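PDB 1ODI: purine nucleoside phosphorylase from Thermus thermophilus, which probably catalyses the reversible phosphorolysis of purine nucleosides such as adenosine, releasing the free base and ribose 1-phosphate. Local coordinates for residues G151-E156 against M180-L185. Numbering follows the deposited sequence.
With ADN (adenosine), chain H.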
loop_
_atom_site.group_PDB
_atom_site.type_symbol
_atom_site.label_atom_id
_atom_site.label_comp_id
_atom_site.label_asym_id
_atom_site.label_seq_id
_atom_site.Cartn_x
_atom_site.Cartn_y
_atom_site.Cartn_z
ATOM N N GLY A 151 25.281 -13.424 1.729
ATOM C CA GLY A 151 24.280 -12.750 0.932
ATOM C C GLY A 151 22.956 -12.530 1.629
ATOM O O GLY A 151 22.839 -12.627 2.856
ATOM N N LEU A 152 21.946 -12.241 0.822
ATOM C CA LEU A 152 20.612 -11.961 1.325
ATOM C C LEU A 152 19.727 -13.178 1.529
ATOM O O LEU A 152 19.792 -14.147 0.783
ATOM C CB LEU A 152 19.893 -11.004 0.375
ATOM C CG LEU A 152 20.368 -9.556 0.296
ATOM C CD1 LEU A 152 19.661 -8.866 -0.867
ATOM C CD2 LEU A 152 20.079 -8.847 1.607
ATOM N N VAL A 153 18.912 -13.121 2.569
ATOM C CA VAL A 153 17.956 -14.173 2.832
ATOM C C VAL A 153 16.674 -13.378 2.898
ATOM O O VAL A 153 16.710 -12.144 2.913
ATOM C CB VAL A 153 18.201 -14.885 4.178
ATOM C CG1 VAL A 153 19.520 -15.644 4.121
ATOM C CG2 VAL A 153 18.179 -13.877 5.331
ATOM N N ALA A 154 15.545 -14.066 2.915
ATOM C CA ALA A 154 14.272 -13.381 2.974
ATOM C C ALA A 154 13.483 -13.912 4.160
ATOM O O ALA A 154 13.306 -15.120 4.308
ATOM C CB ALA A 154 13.508 -13.594 1.675
ATOM N N SER A 155 13.033 -13.002 5.016
ATOM C CA SER A 155 12.256 -13.376 6.191
ATOM C C SER A 155 10.785 -13.293 5.830
ATOM O O SER A 155 10.277 -12.211 5.544
ATOM C CB SER A 155 12.563 -12.434 7.358
ATOM O OG SER A 155 13.913 -12.558 7.781
ATOM N N GLU A 156 10.109 -14.440 5.838
ATOM C CA GLU A 156 8.690 -14.505 5.490
ATOM C C GLU A 156 7.803 -14.951 6.657
ATOM O O GLU A 156 8.291 -15.404 7.690
ATOM C CB GLU A 156 8.490 -15.463 4.319
ATOM C CG GLU A 156 8.921 -16.886 4.621
ATOM C CD GLU A 156 8.530 -17.855 3.521
ATOM O OE1 GLU A 156 8.859 -19.053 3.626
ATOM O OE2 GLU A 156 7.889 -17.416 2.547
ATOM N N MET A 180 12.523 -17.451 8.604
ATOM C CA MET A 180 11.482 -16.686 9.286
ATOM C C MET A 180 11.816 -15.924 10.565
ATOM O O MET A 180 10.968 -15.832 11.453
ATOM C CB MET A 180 10.306 -17.622 9.589
ATOM C CG MET A 180 9.735 -18.343 8.372
ATOM S SD MET A 180 8.563 -19.660 8.818
ATOM C CE MET A 180 7.168 -18.694 9.422
ATOM N N GLU A 181 13.021 -15.379 10.687
ATOM C CA GLU A 181 13.333 -14.637 11.900
ATOM C C GLU A 181 14.295 -13.468 11.733
ATOM O O GLU A 181 14.187 -12.472 12.449
ATOM C CB GLU A 181 13.885 -15.578 12.983
ATOM C CG GLU A 181 12.874 -16.546 13.572
ATOM C CD GLU A 181 12.837 -17.870 12.836
ATOM O OE1 GLU A 181 11.803 -18.583 12.909
ATOM O OE2 GLU A 181 13.854 -18.199 12.194
ATOM N N ALA A 182 15.213 -13.577 10.780
ATOM C CA ALA A 182 16.244 -12.560 10.575
ATOM C C ALA A 182 15.839 -11.086 10.511
ATOM O O ALA A 182 16.307 -10.284 11.324
ATOM C CB ALA A 182 17.098 -12.927 9.357
ATOM N N SER A 183 14.984 -10.720 9.563
ATOM C CA SER A 183 14.572 -9.324 9.419
ATOM C C SER A 183 14.285 -8.578 10.723
ATOM O O SER A 183 14.784 -7.471 10.934
ATOM C CB SER A 183 13.347 -9.229 8.512
ATOM O OG SER A 183 12.295 -10.028 9.019
ATOM N N ALA A 184 13.478 -9.176 11.593
ATOM C CA ALA A 184 13.124 -8.537 12.865
ATOM C C ALA A 184 14.319 -8.474 13.819
ATOM O O ALA A 184 14.465 -7.523 14.589
ATOM C CB ALA A 184 11.955 -9.282 13.521
ATOM N N LEU A 185 15.168 -9.495 13.776
ATOM C CA LEU A 185 16.349 -9.514 14.625
ATOM C C LEU A 185 17.240 -8.332 14.238
ATOM O O LEU A 185 17.741 -7.607 15.097
ATOM C CB LEU A 185 17.122 -10.822 14.434
ATOM C CG LEU A 185 18.500 -10.848 15.102
ATOM C CD1 LEU A 185 18.332 -10.726 16.609
ATOM C CD2 LEU A 185 19.234 -12.133 14.738
HETATM O "O5'" ADN H . 10.976 -25.015 9.455
HETATM C "C5'" ADN H . 10.713 -23.633 9.296
HETATM C "C4'" ADN H . 11.713 -22.940 10.242
HETATM O "O4'" ADN H . 13.133 -23.179 9.906
HETATM C "C3'" ADN H . 11.582 -21.428 10.202
HETATM O "O3'" ADN H . 11.691 -20.983 11.569
HETATM C "C2'" ADN H . 12.739 -20.901 9.319
HETATM O "O2'" ADN H . 13.522 -19.881 9.932
HETATM C "C1'" ADN H . 13.503 -22.200 8.917
HETATM N N9 ADN H . 13.265 -22.703 7.507
HETATM C C8 ADN H . 13.874 -23.844 6.953
HETATM N N7 ADN H . 13.532 -24.123 5.722
HETATM C C5 ADN H . 12.629 -23.112 5.396
HETATM C C6 ADN H . 11.860 -22.819 4.194
HETATM N N6 ADN H . 11.923 -23.572 3.092
HETATM N N1 ADN H . 11.040 -21.710 4.217
HETATM C C2 ADN H . 10.968 -20.938 5.338
HETATM N N3 ADN H . 11.633 -21.115 6.513
HETATM C C4 ADN H . 12.445 -22.220 6.479
#
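Met180 lays its CG against the backbone of Glu156, 3.3 Å from Glu156 O, and the two side chains slant across one another. This is the nucleoside site of the phosphorylase superfamily fold, where strand 152-155 meets the start of helix 182-191. Both side chains reach adenosine. Met180 passes beside the base and ribose, with CG 3.8 Å from ADN N3 and SD 3.8 Å from ADN C3', while its backbone N donates to ADN O2' (2.9 Å). The Glu156 chain is extended beyond CG; its OE1 comes within 3.3 Å of ADN C2, and its OE2 is hydrogen-bonded to Thr162 OG1. Glu181, at the N-cap position, brings its carboxylate to the ribose: OE1 lies 2.8 Å from ADN O3' and OE2 2.8 Å from ADN O2'. Arg87 forms a salt bridge with OE2 and Gly66 N donates to OE1, so this carboxylate is held from the protein side too, while His5 of a neighbouring subunit also bonds the ligand and makes the site shared between chains. Farther from the ligand, Val153 CG2 packs on Ala182 CB. Ser155 ties the strand to the first turn of the helix. Its chi1 of -65° turns OG toward the helix start, where OG is also hydrogen-bonded to Glu179 OE1 and accepts an almost straight hydrogen bond from Ser183 N, 2.8 Å long at 177°.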